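Local structure of mandelate racemase/muconate lactonizing enzyme-like protein (Roseovarius sp. TM1035, 3RCY) at residues 4-9 with 28-33; 66-71 with 103-108. The protein probably catalyses a magnesium-dependent isomerisation or related reaction of an acid sugar or similar carboxylate, as a member of the enolase superfamily. One frame throughout, in Å; residues are numbered along the deposited sequence.

Contacts 1 and 2 lie side by side in the N-terminal domain, their centres 11 Å apart. Contact 1 pairs the first two strands of a three-stranded antiparallel sheet; contact 2 seats the loop 66-71 on helix 89-110, which packs against that sheet. L4 and I105 tie them together. The backbone N of L4 lies 2.9 Å from O of E66, a probable hydrogen bond, while CD1 of I105 meets CD2 of L4 at 3.8 Å and CG2 of I105 meets CG2 of T31 at 3.6 Å. None of these residues belongs to the magnesium site of E235 and E261 or to the two ribose pockets, one of which this domain lines with R86 and P87.

Contact 1 of 2, residues 4-9 with 28-33; sequences LRDLDI and KLTTDD
L4 reaches across to L29, CD2 to CD1 at 4.1 Å, on the sheet face that packs on helix 89-110. At R5 the regular pairing slips: the backbone N of R5 and that of D6 both donate to O of T30, each at 2.9 Å. The R5 side chain, bent at chi3 (61°), lays one face of its guanidinium over O of T31 and offers NE and NH2 side-on to the D6 carboxylate, with NH2 to OD2 at 3.1 Å on the syn lone pair. OD2 of D6 rests 3.5 Å from CB of T30. With an alanine in place of D6, the R5 guanidinium would probably lose its carboxylate mate and turn more freely. L7 points to the opposite face from D6, and its CD1 meets CD2 of L29 at 3.7 Å. D8 and K28 exchange two backbone bonds, and their side chains run alongside each other, although K28 NZ goes on to a salt bridge with E372. A water joins OD2 of D8, O of K28 and OG1 of T30. The double acceptor at T30 marks a classic beta bulge in an antiparallel hairpin, part of the N-terminal capping domain of the enolase superfamily.

Contact 2 of 2, residues 66-71 with 103-108; sequences ENPENI and WDILGK
L106 pushes its two methyls against the turn at P68 and E69. CD1 sits 3.4 Å from O of P68, and CD2 packs 3.8 Å from CG of E69, the two side chains crossing at about a right angle. With CG anti to its carbonyl carbon (chi1 -71°), L106 also sets CD1 over one face of the W103 ring, offset toward the rim. I71 comes obliquely to the same indole, its CD1 4.0 Å from NE1 and its CG1 4.1 Å from CZ2. Just before L106, CG2 of I105 meets CG of P68 at 4.1 Å. No hydrogen bond crosses this buried, apolar contact.

The loop keeps its shape through its own bonds. OD1 of N67 accepts from the backbone N of E69 at 3.0 Å, an Asx turn within the type I turn from N67 to N70, and ND2 of N70 donates to OE2 of E66 at 2.8 Å. The E69 carboxylate forms salt bridges with R110 of helix 89-110 and with R112 of the second subunit, so the loop joins the subunit interface. Beyond this, helix 290-302 touches W103 and I71 through I291 and W292, while I105 lies against L29 and T31 of strand 24-31.

Contact 1 of 2, residues 4-9 with 28-33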
ATOM      1  N   LEU A   4     -39.168  20.171  22.680  1.00 19.22           N
ATOM      2  CA  LEU A   4     -39.610  18.815  23.005  1.00 17.98           C
ATOM      3  C   LEU A   4     -39.968  18.762  24.484  1.00 17.96           C
ATOM      4  O   LEU A   4     -39.229  19.291  25.322  1.00 17.56           O
ATOM      5  CB  LEU A   4     -38.487  17.818  22.719  1.00 17.05           C
ATOM      6  CG  LEU A   4     -37.980  17.734  21.278  1.00 18.00           C
ATOM      7  CD1 LEU A   4     -36.722  16.879  21.207  1.00 15.98           C
ATOM      8  CD2 LEU A   4     -39.063  17.199  20.333  1.00 16.23           C
ATOM      9  N   ARG A   5     -41.098  18.138  24.804  1.00 18.26           N
ATOM     10  CA  ARG A   5     -41.543  18.059  26.191  1.00 18.90           C
ATOM     11  C   ARG A   5     -41.847  16.626  26.655  1.00 18.98           C
ATOM     12  O   ARG A   5     -41.304  16.189  27.664  1.00 18.86           O
ATOM     13  CB  ARG A   5     -42.737  18.994  26.440  1.00 19.81           C
ATOM     14  CG  ARG A   5     -43.069  19.189  27.933  1.00 31.01           C
ATOM     15  CD  ARG A   5     -44.370  19.967  28.143  1.00 21.84           C
ATOM     16  NE  ARG A   5     -45.517  19.266  27.564  1.00 31.98           N
ATOM     17  CZ  ARG A   5     -46.655  19.848  27.197  1.00 23.15           C
ATOM     18  NH1 ARG A   5     -46.820  21.157  27.341  1.00 32.62           N
ATOM     19  NH2 ARG A   5     -47.628  19.116  26.673  1.00 32.44           N
ATOM     20  N   ASP A   6     -42.685  15.896  25.919  1.00 18.98           N
ATOM     21  CA  ASP A   6     -43.181  14.597  26.397  1.00 19.42           C
ATOM     22  C   ASP A   6     -42.694  13.428  25.549  1.00 18.68           C
ATOM     23  O   ASP A   6     -42.499  13.569  24.340  1.00 18.33           O
ATOM     24  CB  ASP A   6     -44.714  14.572  26.429  1.00 20.59           C
ATOM     25  CG  ASP A   6     -45.311  15.842  27.005  1.00 33.31           C
ATOM     26  OD1 ASP A   6     -44.866  16.272  28.090  1.00 21.91           O
ATOM     27  OD2 ASP A   6     -46.229  16.409  26.370  1.00 22.17           O
ATOM     28  N   LEU A   7     -42.522  12.281  26.206  1.00 18.04           N
ATOM     29  CA  LEU A   7     -42.198  11.021  25.555  1.00 17.43           C
ATOM     30  C   LEU A   7     -43.163   9.914  25.977  1.00 17.92           C
ATOM     31  O   LEU A   7     -43.409   9.705  27.165  1.00 17.43           O
ATOM     32  CB  LEU A   7     -40.759  10.599  25.885  1.00 16.56           C
ATOM     33  CG  LEU A   7     -40.339   9.148  25.600  1.00 17.66           C
ATOM     34  CD1 LEU A   7     -40.313   8.811  24.094  1.00 15.68           C
ATOM     35  CD2 LEU A   7     -38.985   8.870  26.236  1.00 15.77           C
ATOM     36  N   ASP A   8     -43.697   9.210  24.986  1.00 18.92           N
ATOM     37  CA  ASP A   8     -44.414   7.970  25.217  1.00 20.26           C
ATOM     38  C   ASP A   8     -43.736   6.871  24.414  1.00 19.13           C
ATOM     39  O   ASP A   8     -43.373   7.076  23.251  1.00 18.93           O
ATOM     40  CB  ASP A   8     -45.869   8.108  24.784  1.00 22.84           C
ATOM     41  CG  ASP A   8     -46.613   9.130  25.603  1.00 28.93           C
ATOM     42  OD1 ASP A   8     -46.974   8.813  26.745  1.00 25.55           O
ATOM     43  OD2 ASP A   8     -46.828  10.258  25.116  1.00 25.66           O
ATOM     44  N   ILE A   9     -43.549   5.717  25.043  1.00 18.01           N
ATOM     45  CA  ILE A   9     -42.976   4.562  24.361  1.00 17.19           C
ATOM     46  C   ILE A   9     -44.041   3.477  24.278  1.00 16.95           C
ATOM     47  O   ILE A   9     -44.680   3.143  25.284  1.00 16.82           O
ATOM     48  CB  ILE A   9     -41.730   4.005  25.099  1.00 17.05           C
ATOM     49  CG1 ILE A   9     -40.670   5.107  25.301  1.00 16.07           C
ATOM     50  CG2 ILE A   9     -41.155   2.794  24.330  1.00 15.98           C
ATOM     51  CD1 ILE A   9     -39.595   4.761  26.377  1.00 16.52           C
ATOM     52  N   LYS A  28     -43.285   8.262  20.718  1.00 15.28           N
ATOM     53  CA  LYS A  28     -44.137   9.380  20.372  1.00 15.63           C
ATOM     54  C   LYS A  28     -43.655  10.568  21.196  1.00 15.79           C
ATOM     55  O   LYS A  28     -43.635  10.514  22.428  1.00 16.21           O
ATOM     56  CB  LYS A  28     -45.598   9.030  20.688  1.00 16.29           C
ATOM     57  CG  LYS A  28     -46.621  10.154  20.507  1.00 23.52           C
ATOM     58  CD  LYS A  28     -47.871   9.822  21.346  1.00 18.38           C
ATOM     59  CE  LYS A  28     -48.967  10.857  21.236  1.00 24.45           C
ATOM     60  NZ  LYS A  28     -50.197  10.342  21.926  1.00 19.75           N
ATOM     61  N   LEU A  29     -43.233  11.623  20.507  1.00 15.20           N
ATOM     62  CA  LEU A  29     -42.791  12.842  21.163  1.00 15.61           C
ATOM     63  C   LEU A  29     -43.835  13.932  20.994  1.00 15.89           C
ATOM     64  O   LEU A  29     -44.494  14.014  19.959  1.00 15.53           O
ATOM     65  CB  LEU A  29     -41.445  13.321  20.599  1.00 15.82           C
ATOM     66  CG  LEU A  29     -40.223  12.419  20.786  1.00 17.06           C
ATOM     67  CD1 LEU A  29     -38.973  13.101  20.251  1.00 15.52           C
ATOM     68  CD2 LEU A  29     -40.039  12.049  22.247  1.00 16.09           C
ATOM     69  N   THR A  30     -43.980  14.760  22.020  1.00 16.46           N
ATOM     70  CA  THR A  30     -44.877  15.901  21.964  1.00 17.29           C
ATOM     71  C   THR A  30     -44.103  17.149  22.371  1.00 17.78           C
ATOM     72  O   THR A  30     -43.345  17.124  23.352  1.00 17.51           O
ATOM     73  CB  THR A  30     -46.102  15.719  22.896  1.00 17.54           C
ATOM     74  OG1 THR A  30     -46.694  14.432  22.672  1.00 19.15           O
ATOM     75  CG2 THR A  30     -47.156  16.813  22.648  1.00 19.26           C
ATOM     76  N   THR A  31     -44.290  18.227  21.608  1.00 17.80           N
ATOM     77  CA  THR A  31     -43.669  19.511  21.923  1.00 18.27           C
ATOM     78  C   THR A  31     -44.503  20.267  22.953  1.00 19.41           C
ATOM     79  O   THR A  31     -45.638  19.888  23.245  1.00 19.17           O
ATOM     80  CB  THR A  31     -43.527  20.420  20.676  1.00 18.13           C
ATOM     81  OG1 THR A  31     -44.829  20.823  20.224  1.00 15.11           O
ATOM     82  CG2 THR A  31     -42.776  19.701  19.553  1.00 14.97           C
ATOM     83  N   ASP A  32     -43.946  21.353  23.482  1.00 21.02           N
ATOM     84  CA  ASP A  32     -44.688  22.202  24.412  1.00 23.37           C
ATOM     85  C   ASP A  32     -45.889  22.922  23.772  1.00 25.13           C
ATOM     86  O   ASP A  32     -46.774  23.385  24.489  1.00 26.24           O
ATOM     87  CB  ASP A  32     -43.766  23.179  25.163  1.00 23.85           C
ATOM     88  CG  ASP A  32     -42.877  24.009  24.236  1.00 32.26           C
ATOM     89  OD1 ASP A  32     -43.004  23.933  22.992  1.00 24.07           O
ATOM     90  OD2 ASP A  32     -42.029  24.748  24.774  1.00 24.66           O
ATOM     91  N   ASP A  33     -45.933  23.005  22.440  1.00 25.43           N
ATOM     92  CA  ASP A  33     -47.117  23.564  21.767  1.00 26.88           C
ATOM     93  C   ASP A  33     -48.061  22.500  21.170  1.00 26.00           C
ATOM     94  O   ASP A  33     -48.918  22.818  20.341  1.00 25.95           O
ATOM     95  CB  ASP A  33     -46.743  24.657  20.745  1.00 28.50           C
ATOM     96  CG  ASP A  33     -46.053  24.114  19.494  1.00 38.79           C
ATOM     97  OD1 ASP A  33     -45.429  23.031  19.538  1.00 28.85           O
ATOM     98  OD2 ASP A  33     -46.124  24.800  18.453  1.00 29.19           O
TER
HETATM   99  O   HOH W   1     -45.421  12.263  23.556  1.00 13.04           O

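Contact 2 of 2, residues 66-71 with 103-108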
ATOM      1  N   GLU A  66     -35.221  20.643  24.550  1.00 15.72           N
ATOM      2  CA  GLU A  66     -34.461  21.134  23.387  1.00 15.19           C
ATOM      3  C   GLU A  66     -35.365  21.471  22.207  1.00 14.72           C
ATOM      4  O   GLU A  66     -36.401  20.839  22.010  1.00 14.11           O
ATOM      5  CB  GLU A  66     -33.418  20.094  22.937  1.00 15.42           C
ATOM      6  CG  GLU A  66     -32.361  20.603  21.953  1.00 19.00           C
ATOM      7  CD  GLU A  66     -31.543  21.759  22.518  1.00 16.31           C
ATOM      8  OE1 GLU A  66     -30.975  21.613  23.618  1.00 19.59           O
ATOM      9  OE2 GLU A  66     -31.483  22.824  21.868  1.00 19.80           O
ATOM     10  N   ASN A  67     -34.952  22.470  21.427  1.00 14.97           N
ATOM     11  CA  ASN A  67     -35.548  22.767  20.128  1.00 15.95           C
ATOM     12  C   ASN A  67     -35.287  21.594  19.169  1.00 15.17           C
ATOM     13  O   ASN A  67     -34.139  21.219  18.960  1.00 14.59           O
ATOM     14  CB  ASN A  67     -34.930  24.060  19.590  1.00 17.82           C
ATOM     15  CG  ASN A  67     -35.606  24.573  18.324  1.00 23.82           C
ATOM     16  OD1 ASN A  67     -36.201  23.826  17.553  1.00 18.48           O
ATOM     17  ND2 ASN A  67     -35.499  25.873  18.106  1.00 19.62           N
ATOM     18  N   PRO A  68     -36.353  21.001  18.596  1.00 15.10           N
ATOM     19  CA  PRO A  68     -36.171  19.847  17.708  1.00 14.51           C
ATOM     20  C   PRO A  68     -35.365  20.146  16.433  1.00 13.76           C
ATOM     21  O   PRO A  68     -34.902  19.210  15.783  1.00 12.78           O
ATOM     22  CB  PRO A  68     -37.609  19.434  17.360  1.00 14.68           C
ATOM     23  CG  PRO A  68     -38.438  20.654  17.642  1.00 16.24           C
ATOM     24  CD  PRO A  68     -37.779  21.304  18.810  1.00 15.45           C
ATOM     25  N   GLU A  69     -35.194  21.427  16.091  1.00 14.09           N
ATOM     26  CA  GLU A  69     -34.291  21.829  15.002  1.00 14.20           C
ATOM     27  C   GLU A  69     -32.844  21.396  15.262  1.00 13.99           C
ATOM     28  O   GLU A  69     -32.070  21.198  14.322  1.00 14.12           O
ATOM     29  CB  GLU A  69     -34.304  23.353  14.813  1.00 14.79           C
ATOM     30  CG  GLU A  69     -35.562  23.922  14.180  1.00 13.40           C
ATOM     31  CD  GLU A  69     -35.550  25.447  14.126  1.00 16.08           C
ATOM     32  OE1 GLU A  69     -34.782  26.071  14.896  1.00 13.98           O
ATOM     33  OE2 GLU A  69     -36.313  26.022  13.314  1.00 13.88           O
ATOM     34  N   ASN A  70     -32.475  21.253  16.534  1.00 13.68           N
ATOM     35  CA  ASN A  70     -31.065  21.080  16.894  1.00 13.66           C
ATOM     36  C   ASN A  70     -30.606  19.630  16.835  1.00 13.20           C
ATOM     37  O   ASN A  70     -30.185  19.044  17.838  1.00 13.10           O
ATOM     38  CB  ASN A  70     -30.760  21.746  18.238  1.00 13.88           C
ATOM     39  CG  ASN A  70     -30.904  23.263  18.174  1.00 20.48           C
ATOM     40  OD1 ASN A  70     -30.791  23.856  17.103  1.00 14.05           O
ATOM     41  ND2 ASN A  70     -31.166  23.889  19.315  1.00 14.24           N
ATOM     42  N   ILE A  71     -30.702  19.074  15.631  1.00 13.02           N
ATOM     43  CA  ILE A  71     -30.447  17.656  15.356  1.00 12.81           C
ATOM     44  C   ILE A  71     -28.951  17.310  15.451  1.00 12.35           C
ATOM     45  O   ILE A  71     -28.590  16.241  15.965  1.00 12.08           O
ATOM     46  CB  ILE A  71     -31.019  17.267  13.952  1.00 13.26           C
ATOM     47  CG1 ILE A  71     -32.535  17.529  13.881  1.00 17.88           C
ATOM     48  CG2 ILE A  71     -30.688  15.821  13.575  1.00 16.58           C
ATOM     49  CD1 ILE A  71     -33.404  16.513  14.595  1.00 13.75           C
ATOM     50  N   TRP A 103     -38.037  14.715  13.331  1.00 13.15           N
ATOM     51  CA  TRP A 103     -38.303  15.037  11.926  1.00 13.03           C
ATOM     52  C   TRP A 103     -39.794  15.071  11.616  1.00 13.12           C
ATOM     53  O   TRP A 103     -40.254  15.943  10.884  1.00 13.70           O
ATOM     54  CB  TRP A 103     -37.560  14.091  10.978  1.00 12.74           C
ATOM     55  CG  TRP A 103     -36.109  14.435  10.914  1.00 13.61           C
ATOM     56  CD1 TRP A 103     -35.083  13.783  11.525  1.00 12.86           C
ATOM     57  CD2 TRP A 103     -35.533  15.563  10.247  1.00 12.97           C
ATOM     58  NE1 TRP A 103     -33.891  14.421  11.259  1.00 13.13           N
ATOM     59  CE2 TRP A 103     -34.141  15.514  10.470  1.00 13.34           C
ATOM     60  CE3 TRP A 103     -36.058  16.601   9.459  1.00 13.85           C
ATOM     61  CZ2 TRP A 103     -33.264  16.466   9.944  1.00 12.75           C
ATOM     62  CZ3 TRP A 103     -35.184  17.544   8.925  1.00 12.94           C
ATOM     63  CH2 TRP A 103     -33.803  17.472   9.178  1.00 13.87           C
ATOM     64  N   ASP A 104     -40.543  14.127  12.180  1.00 12.79           N
ATOM     65  CA  ASP A 104     -41.995  14.134  12.040  1.00 13.10           C
ATOM     66  C   ASP A 104     -42.553  15.467  12.577  1.00 13.46           C
ATOM     67  O   ASP A 104     -43.334  16.136  11.892  1.00 13.65           O
ATOM     68  CB  ASP A 104     -42.601  12.926  12.769  1.00 13.08           C
ATOM     69  CG  ASP A 104     -44.041  12.628  12.346  1.00 16.47           C
ATOM     70  OD1 ASP A 104     -44.472  13.081  11.264  1.00 13.10           O
ATOM     71  OD2 ASP A 104     -44.743  11.920  13.107  1.00 13.34           O
ATOM     72  N   ILE A 105     -42.123  15.854  13.782  1.00 13.37           N
ATOM     73  CA  ILE A 105     -42.459  17.157  14.373  1.00 13.38           C
ATOM     74  C   ILE A 105     -42.039  18.353  13.485  1.00 13.53           C
ATOM     75  O   ILE A 105     -42.829  19.261  13.261  1.00 13.25           O
ATOM     76  CB  ILE A 105     -41.858  17.311  15.800  1.00 13.75           C
ATOM     77  CG1 ILE A 105     -42.702  16.531  16.821  1.00 14.12           C
ATOM     78  CG2 ILE A 105     -41.779  18.791  16.213  1.00 14.40           C
ATOM     79  CD1 ILE A 105     -41.958  16.163  18.087  1.00 14.06           C
ATOM     80  N   LEU A 106     -40.801  18.333  12.990  1.00 13.91           N
ATOM     81  CA  LEU A 106     -40.278  19.426  12.168  1.00 14.40           C
ATOM     82  C   LEU A 106     -41.094  19.610  10.893  1.00 14.37           C
ATOM     83  O   LEU A 106     -41.472  20.735  10.561  1.00 14.62           O
ATOM     84  CB  LEU A 106     -38.786  19.225  11.851  1.00 14.64           C
ATOM     85  CG  LEU A 106     -37.839  19.420  13.047  1.00 14.56           C
ATOM     86  CD1 LEU A 106     -36.458  18.813  12.784  1.00 14.98           C
ATOM     87  CD2 LEU A 106     -37.719  20.904  13.445  1.00 15.38           C
ATOM     88  N   GLY A 107     -41.397  18.513  10.203  1.00 13.85           N
ATOM     89  CA  GLY A 107     -42.248  18.593   9.012  1.00 13.98           C
ATOM     90  C   GLY A 107     -43.619  19.196   9.299  1.00 14.82           C
ATOM     91  O   GLY A 107     -44.120  20.035   8.533  1.00 15.37           O
ATOM     92  N   LYS A 108     -44.230  18.775  10.404  1.00 15.08           N
ATOM     93  CA  LYS A 108     -45.522  19.335  10.818  1.00 15.97           C
ATOM     94  C   LYS A 108     -45.422  20.828  11.127  1.00 16.21           C
ATOM     95  O   LYS A 108     -46.273  21.608  10.694  1.00 16.45           O
ATOM     96  CB  LYS A 108     -46.123  18.558  12.006  1.00 16.00           C
ATOM     97  CG  LYS A 108     -46.495  17.124  11.651  1.00 17.84           C
ATOM     98  CD  LYS A 108     -47.164  16.381  12.794  1.00 15.93           C
ATOM     99  CE  LYS A 108     -47.315  14.903  12.443  1.00 17.74           C
ATOM    100  NZ  LYS A 108     -47.889  14.110  13.583  1.00 15.66           N
TER